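Local coordinates for protein neurotoxin (Clostridium botulinum, PDB 2QN0) that probably cleaves neuronal SNARE proteins as the zinc-dependent light-chain protease of botulinum neurotoxin type C1, which has dual substrate specificity, at residues A[62-70]-A[254-262]; A[243-251]-A[263-271]. One frame throughout, in Å; residues are numbered along the deposited sequence.

Contact 1: residues A[62-70]-A[254-262]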
# COMPACT_ATOMS: atom_id res chain seq x y z
N PRO A 62 -5.26 4.87 26.63
CA PRO A 62 -6.01 5.11 27.87
C PRO A 62 -7.39 5.70 27.61
O PRO A 62 -8.40 5.18 28.09
CB PRO A 62 -5.11 6.08 28.63
CG PRO A 62 -3.74 5.75 28.13
CD PRO A 62 -3.99 5.60 26.65
N ARG A 63 -7.43 6.78 26.83
CA ARG A 63 -8.68 7.46 26.51
C ARG A 63 -9.52 6.73 25.47
O ARG A 63 -9.34 5.53 25.23
CB ARG A 63 -8.38 8.88 26.01
CG ARG A 63 -7.79 9.80 27.07
CD ARG A 63 -8.76 10.01 28.22
NE ARG A 63 -8.22 10.91 29.24
CZ ARG A 63 -8.88 11.29 30.33
NH1 ARG A 63 -10.11 10.83 30.55
NH2 ARG A 63 -8.31 12.11 31.20
N VAL A 64 -10.43 7.46 24.84
CA VAL A 64 -11.32 6.90 23.83
C VAL A 64 -10.97 7.39 22.43
O VAL A 64 -11.16 8.56 22.10
CB VAL A 64 -12.79 7.26 24.11
CG1 VAL A 64 -13.70 6.61 23.08
CG2 VAL A 64 -13.18 6.83 25.52
N THR A 65 -10.47 6.48 21.60
CA THR A 65 -10.10 6.80 20.23
C THR A 65 -11.17 6.23 19.30
O THR A 65 -11.28 6.63 18.14
CB THR A 65 -8.73 6.18 19.85
OG1 THR A 65 -7.76 6.55 20.83
CG2 THR A 65 -8.28 6.67 18.48
N SER A 66 -11.96 5.31 19.83
CA SER A 66 -13.04 4.66 19.10
C SER A 66 -14.02 5.73 18.58
O SER A 66 -13.77 6.92 18.74
CB SER A 66 -13.76 3.67 20.01
OG SER A 66 -12.89 2.64 20.43
N PRO A 67 -15.14 5.31 17.97
CA PRO A 67 -15.64 3.97 17.67
C PRO A 67 -14.68 3.09 16.88
O PRO A 67 -14.82 1.87 16.83
CB PRO A 67 -16.93 4.25 16.89
CG PRO A 67 -17.39 5.53 17.48
CD PRO A 67 -16.12 6.33 17.54
N LYS A 68 -13.69 3.73 16.25
CA LYS A 68 -12.70 3.04 15.44
C LYS A 68 -12.25 1.73 16.09
O LYS A 68 -11.73 1.73 17.21
CB LYS A 68 -11.48 3.95 15.23
CG LYS A 68 -10.51 3.48 14.17
CD LYS A 68 -11.14 3.50 12.78
CE LYS A 68 -10.09 3.32 11.70
NZ LYS A 68 -9.33 2.06 11.88
N SER A 69 -12.45 0.62 15.39
CA SER A 69 -12.06 -0.69 15.89
C SER A 69 -10.54 -0.75 16.02
O SER A 69 -9.82 -0.33 15.11
CB SER A 69 -12.53 -1.79 14.94
OG SER A 69 -13.94 -1.78 14.80
N GLY A 70 -10.06 -1.28 17.14
CA GLY A 70 -8.63 -1.37 17.35
C GLY A 70 -8.16 -2.65 18.01
O GLY A 70 -8.92 -3.33 18.70
N SER A 254 -20.70 0.86 11.32
CA SER A 254 -20.71 0.33 12.68
C SER A 254 -19.52 -0.59 12.88
O SER A 254 -19.32 -1.54 12.12
CB SER A 254 -22.03 -0.39 12.95
OG SER A 254 -22.30 -1.36 11.95
N ASN A 255 -18.72 -0.29 13.90
CA ASN A 255 -17.52 -1.06 14.22
C ASN A 255 -17.82 -2.43 14.79
O ASN A 255 -18.95 -2.91 14.73
CB ASN A 255 -16.63 -0.29 15.20
CG ASN A 255 -17.31 -0.02 16.52
OD1 ASN A 255 -17.84 -0.93 17.15
ND2 ASN A 255 -17.31 1.24 16.95
N ILE A 256 -16.79 -3.06 15.35
CA ILE A 256 -16.89 -4.40 15.92
C ILE A 256 -17.69 -4.44 17.23
O ILE A 256 -18.00 -5.52 17.74
CB ILE A 256 -15.49 -5.00 16.17
CG1 ILE A 256 -14.74 -4.18 17.22
CG2 ILE A 256 -14.69 -5.00 14.87
CD1 ILE A 256 -13.35 -4.72 17.55
N PHE A 257 -18.00 -3.27 17.78
CA PHE A 257 -18.76 -3.16 19.02
C PHE A 257 -19.89 -2.14 18.92
O PHE A 257 -21.07 -2.51 18.90
CB PHE A 257 -17.83 -2.76 20.18
CG PHE A 257 -16.75 -3.77 20.47
CD1 PHE A 257 -17.07 -5.09 20.76
CD2 PHE A 257 -15.42 -3.38 20.49
CE1 PHE A 257 -16.08 -6.02 21.06
CE2 PHE A 257 -14.41 -4.30 20.78
CZ PHE A 257 -14.74 -5.62 21.06
N TYR A 258 -19.53 -0.86 18.87
CA TYR A 258 -20.50 0.23 18.78
C TYR A 258 -21.52 0.08 17.66
O TYR A 258 -21.38 -0.78 16.79
CB TYR A 258 -19.79 1.58 18.59
CG TYR A 258 -18.87 2.01 19.72
CD1 TYR A 258 -18.41 3.32 19.79
CD2 TYR A 258 -18.46 1.11 20.71
CE1 TYR A 258 -17.57 3.74 20.81
CE2 TYR A 258 -17.61 1.52 21.74
CZ TYR A 258 -17.17 2.83 21.78
OH TYR A 258 -16.33 3.25 22.79
N SER A 259 -22.54 0.93 17.69
CA SER A 259 -23.59 0.93 16.68
C SER A 259 -23.31 2.03 15.66
O SER A 259 -22.38 2.81 15.82
CB SER A 259 -24.96 1.14 17.32
OG SER A 259 -25.03 2.40 17.98
N GLN A 260 -24.15 2.09 14.63
CA GLN A 260 -24.01 3.07 13.56
C GLN A 260 -23.53 4.44 14.04
O GLN A 260 -24.22 5.13 14.79
CB GLN A 260 -25.34 3.22 12.83
CG GLN A 260 -25.23 3.81 11.44
CD GLN A 260 -26.48 3.60 10.63
OE1 GLN A 260 -27.55 4.09 10.99
NE2 GLN A 260 -26.37 2.86 9.54
N TYR A 261 -22.33 4.82 13.60
CA TYR A 261 -21.73 6.10 13.97
C TYR A 261 -21.21 6.82 12.72
O TYR A 261 -20.84 6.19 11.74
CB TYR A 261 -20.58 5.88 14.97
CG TYR A 261 -19.49 4.97 14.46
CD1 TYR A 261 -18.40 5.48 13.76
CD2 TYR A 261 -19.56 3.60 14.67
CE1 TYR A 261 -17.40 4.64 13.27
CE2 TYR A 261 -18.57 2.75 14.19
CZ TYR A 261 -17.50 3.27 13.49
OH TYR A 261 -16.53 2.43 13.00
N ASN A 262 -21.18 8.15 12.77
CA ASN A 262 -20.74 8.95 11.63
C ASN A 262 -19.23 8.96 11.41
O ASN A 262 -18.43 8.94 12.35
CB ASN A 262 -21.26 10.38 11.77
CG ASN A 262 -20.84 11.02 13.08
OD1 ASN A 262 -19.66 11.23 13.34
ND2 ASN A 262 -21.82 11.34 13.92
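Pro-67 lays its CB over the face of the Tyr-261 ring, a CH-pi contact with CB 3.3 Å from the ring centroid of Tyr-261 and only 4° off the normal. The second aromatic side chain at this proline is Tyr-258, which crosses it at about a right angle and brings its CD1 to 3.4 Å from Pro-67 CG. Farther out along the same ring, Ser-66 CB lies 3.8 Å from Tyr-258 OH. The peptide bond between Ser-66 and Pro-67 is cis, so the chain bends sharply just where the pyrrolidine enters between the two tyrosines. Tyr-261 CG sits between its backbone N and carbonyl carbon (chi1 58°), which swings the ring to the side of Pro-67, and the second torsion then presents its face.

The polar part of the contact is at Ser-69. Its OG stands beside its own backbone N, anti to the carbonyl carbon, and accepts a nearly straight bond from Ile-256 N at 3.2 Å (163° at the hydrogen). The same hydroxyl oxygen packs against Ile-256 CG2 at 3.3 Å. The carbonyl of Ser-69 accepts a hydrogen bond from Asn-164 ND2. Lys-68 NZ forms a salt bridge with Asp-167, the nearest atom of the lysine side chain about 10 Å from the zinc ion.

What results is a surface contact in the clostridial neurotoxin zinc protease fold: a cis-proline, set in the long loop between strand 43-46 and helix 80-97, docks by CH-pi packing on Tyr-261, where the loop between strands 248-253 and 261-266 enters the second strand.

Contact 2: residues A[243-251]-A[263-271]. With ZN (zinc ion), chain B.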
# COMPACT_ATOMS: atom_id res chain seq x y z
N ILE A 243 -5.69 11.94 -3.71
CA ILE A 243 -6.66 12.99 -3.36
C ILE A 243 -6.41 13.38 -1.91
O ILE A 243 -6.29 12.52 -1.04
CB ILE A 243 -8.11 12.48 -3.48
CG1 ILE A 243 -8.35 11.88 -4.88
CG2 ILE A 243 -9.09 13.62 -3.20
CD1 ILE A 243 -8.24 12.87 -6.00
N PRO A 244 -6.34 14.70 -1.63
CA PRO A 244 -6.11 15.15 -0.25
C PRO A 244 -7.12 14.53 0.72
O PRO A 244 -8.28 14.34 0.38
CB PRO A 244 -6.26 16.67 -0.36
CG PRO A 244 -5.79 16.94 -1.75
CD PRO A 244 -6.46 15.84 -2.54
N ASN A 245 -6.66 14.22 1.93
CA ASN A 245 -7.52 13.60 2.93
C ASN A 245 -8.68 14.48 3.39
O ASN A 245 -9.59 13.99 4.06
CB ASN A 245 -6.69 13.16 4.14
CG ASN A 245 -5.86 14.29 4.72
OD1 ASN A 245 -6.38 15.36 5.05
ND2 ASN A 245 -4.56 14.05 4.87
N ASP A 246 -8.66 15.76 3.04
CA ASP A 246 -9.74 16.66 3.44
C ASP A 246 -10.94 16.57 2.50
O ASP A 246 -11.97 17.21 2.73
CB ASP A 246 -9.24 18.11 3.50
CG ASP A 246 -8.58 18.56 2.21
OD1 ASP A 246 -9.21 18.43 1.14
OD2 ASP A 246 -7.43 19.04 2.26
N GLN A 247 -10.81 15.78 1.45
CA GLN A 247 -11.89 15.57 0.48
C GLN A 247 -12.67 14.36 0.97
O GLN A 247 -12.23 13.22 0.82
CB GLN A 247 -11.32 15.32 -0.91
CG GLN A 247 -10.54 16.51 -1.45
CD GLN A 247 -11.39 17.76 -1.53
OE1 GLN A 247 -12.42 17.78 -2.19
NE2 GLN A 247 -10.96 18.81 -0.84
N THR A 248 -13.84 14.60 1.55
CA THR A 248 -14.63 13.51 2.13
C THR A 248 -16.13 13.66 1.93
O THR A 248 -16.62 14.70 1.50
CB THR A 248 -14.41 13.46 3.64
OG1 THR A 248 -14.88 14.69 4.22
CG2 THR A 248 -12.93 13.32 3.98
N ILE A 249 -16.86 12.60 2.27
CA ILE A 249 -18.31 12.59 2.23
C ILE A 249 -18.74 12.03 3.59
O ILE A 249 -18.30 10.96 4.00
CB ILE A 249 -18.88 11.74 1.07
CG1 ILE A 249 -20.41 11.71 1.16
CG2 ILE A 249 -18.30 10.33 1.10
CD1 ILE A 249 -21.08 11.02 -0.01
N SER A 250 -19.57 12.78 4.31
CA SER A 250 -20.02 12.35 5.64
C SER A 250 -20.91 11.12 5.54
O SER A 250 -21.96 11.14 4.89
CB SER A 250 -20.75 13.49 6.35
OG SER A 250 -19.83 14.52 6.66
N SER A 251 -20.48 10.05 6.21
CA SER A 251 -21.20 8.78 6.18
C SER A 251 -21.31 8.15 7.56
O SER A 251 -20.95 8.75 8.57
CB SER A 251 -20.46 7.81 5.25
OG SER A 251 -20.03 8.44 4.06
N VAL A 263 -18.84 9.00 10.14
CA VAL A 263 -17.43 9.02 9.76
C VAL A 263 -17.26 9.84 8.48
O VAL A 263 -18.18 9.93 7.67
CB VAL A 263 -16.92 7.58 9.50
CG1 VAL A 263 -17.73 6.93 8.38
CG2 VAL A 263 -15.45 7.62 9.11
N LYS A 264 -16.09 10.43 8.31
CA LYS A 264 -15.81 11.21 7.11
C LYS A 264 -15.07 10.31 6.13
O LYS A 264 -13.86 10.12 6.24
CB LYS A 264 -14.94 12.43 7.45
CG LYS A 264 -15.66 13.48 8.28
CD LYS A 264 -14.80 14.71 8.48
CE LYS A 264 -15.55 15.78 9.27
NZ LYS A 264 -14.74 17.01 9.46
N LEU A 265 -15.82 9.75 5.19
CA LEU A 265 -15.25 8.84 4.19
C LEU A 265 -14.41 9.61 3.17
O LEU A 265 -14.92 10.42 2.40
CB LEU A 265 -16.38 8.09 3.47
CG LEU A 265 -15.97 7.09 2.38
CD1 LEU A 265 -15.03 6.04 2.97
CD2 LEU A 265 -17.20 6.43 1.79
N GLU A 266 -13.11 9.34 3.18
CA GLU A 266 -12.20 10.01 2.26
C GLU A 266 -12.37 9.53 0.83
O GLU A 266 -12.60 8.34 0.58
CB GLU A 266 -10.75 9.78 2.69
CG GLU A 266 -10.45 10.18 4.12
CD GLU A 266 -9.00 9.95 4.48
OE1 GLU A 266 -8.42 8.95 4.01
OE2 GLU A 266 -8.43 10.77 5.23
N TYR A 267 -12.26 10.45 -0.12
CA TYR A 267 -12.39 10.09 -1.52
C TYR A 267 -11.25 9.15 -1.91
O TYR A 267 -11.39 8.34 -2.82
CB TYR A 267 -12.38 11.35 -2.39
CG TYR A 267 -13.66 12.17 -2.27
CD1 TYR A 267 -14.71 11.75 -1.46
CD2 TYR A 267 -13.82 13.35 -2.99
CE1 TYR A 267 -15.89 12.48 -1.36
CE2 TYR A 267 -15.01 14.10 -2.90
CZ TYR A 267 -16.03 13.65 -2.09
OH TYR A 267 -17.21 14.36 -2.01
N ALA A 268 -10.13 9.25 -1.20
CA ALA A 268 -8.98 8.38 -1.46
C ALA A 268 -9.38 6.92 -1.19
O ALA A 268 -8.96 6.01 -1.90
CB ALA A 268 -7.81 8.77 -0.56
N GLU A 269 -10.20 6.72 -0.16
CA GLU A 269 -10.66 5.38 0.19
C GLU A 269 -11.65 4.88 -0.86
O GLU A 269 -11.64 3.70 -1.24
CB GLU A 269 -11.34 5.38 1.56
CG GLU A 269 -10.40 5.68 2.72
CD GLU A 269 -9.27 4.67 2.81
OE1 GLU A 269 -9.37 3.63 2.13
OE2 GLU A 269 -8.30 4.91 3.55
N ILE A 270 -12.51 5.77 -1.33
CA ILE A 270 -13.50 5.41 -2.33
C ILE A 270 -12.81 4.90 -3.60
O ILE A 270 -13.26 3.92 -4.20
CB ILE A 270 -14.41 6.62 -2.66
CG1 ILE A 270 -15.31 6.92 -1.45
CG2 ILE A 270 -15.27 6.32 -3.89
CD1 ILE A 270 -16.25 8.10 -1.64
N TYR A 271 -11.74 5.55 -4.02
CA TYR A 271 -11.03 5.11 -5.21
C TYR A 271 -10.26 3.81 -4.97
O TYR A 271 -10.23 2.94 -5.84
CB TYR A 271 -10.08 6.19 -5.72
CG TYR A 271 -10.77 7.20 -6.62
CD1 TYR A 271 -11.64 6.78 -7.63
CD2 TYR A 271 -10.53 8.57 -6.49
CE1 TYR A 271 -12.25 7.71 -8.49
CE2 TYR A 271 -11.13 9.50 -7.33
CZ TYR A 271 -11.99 9.06 -8.33
OH TYR A 271 -12.57 9.98 -9.18
ZN ZN B . -7.56 2.64 2.21
O HOH W 1 -9.49 11.82 0.14
O HOH W 2 -6.52 2.10 3.93
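Thr-248 to Ser-251 run antiparallel to Val-263 to Glu-266, the two short strand axes 4.4 Å apart with 144° between their directions, a marked twist. Ile-249 and Leu-265 form one hydrogen-bonded pair, Ser-251 and Val-263 the other, with Ser-251 N 2.7 Å from Val-263 O. Past the last bridge, Tyr-267, the first helical residue after the N-cap Glu-266, gives a nearly straight bond from its N to Gln-247 O at 2.9 Å.

Ile-249 and Leu-265 lie side by side, CG2 of the first 3.8 Å from CB of the second, and Ile-270 CD1 closes on that same CG2. The peptide linking Gln-247 to Thr-248 lies over one face of the Tyr-267 ring, toward its rim, while Ile-249 CB meets the ring edge in plane. Ile-243 touches Tyr-267 CB and, with CG1, the edge of Tyr-271. Water 1 accepts from Ala-268 N at 3.0 Å, giving that amide of the first helical turn a partner.

Glu-269, in the same first turn, binds the zinc ion through OE1 at 2.1 Å, with His-229, His-233 and water 2 completing the site. Apolar packing and backbone bonds are consistent with holding the start of the helix that presents this metal ligand.

Both contacts use strand 261-266, and their centres are 18 Å apart. Contact 1 grips the turn end of the hairpin from the surface, where a distant loop reaches it with few polar bonds and much proline-tyrosine packing. Contact 2, partly buried, is the hairpin itself continuing into helix 267-273, where main-chain bonds dominate and Ile-249 and Leu-265 pack side by side on one face. They meet directly where Asn-262 CB packs on Ser-251 O. Glu-269 in contact 2 binds the zinc ion; contact 1 has no metal ligand, Lys-68 staying about 10 Å away at its nearest atom. The hairpin thus meets the loop at its turn end and leads, at the other, into the helix carrying Glu-269.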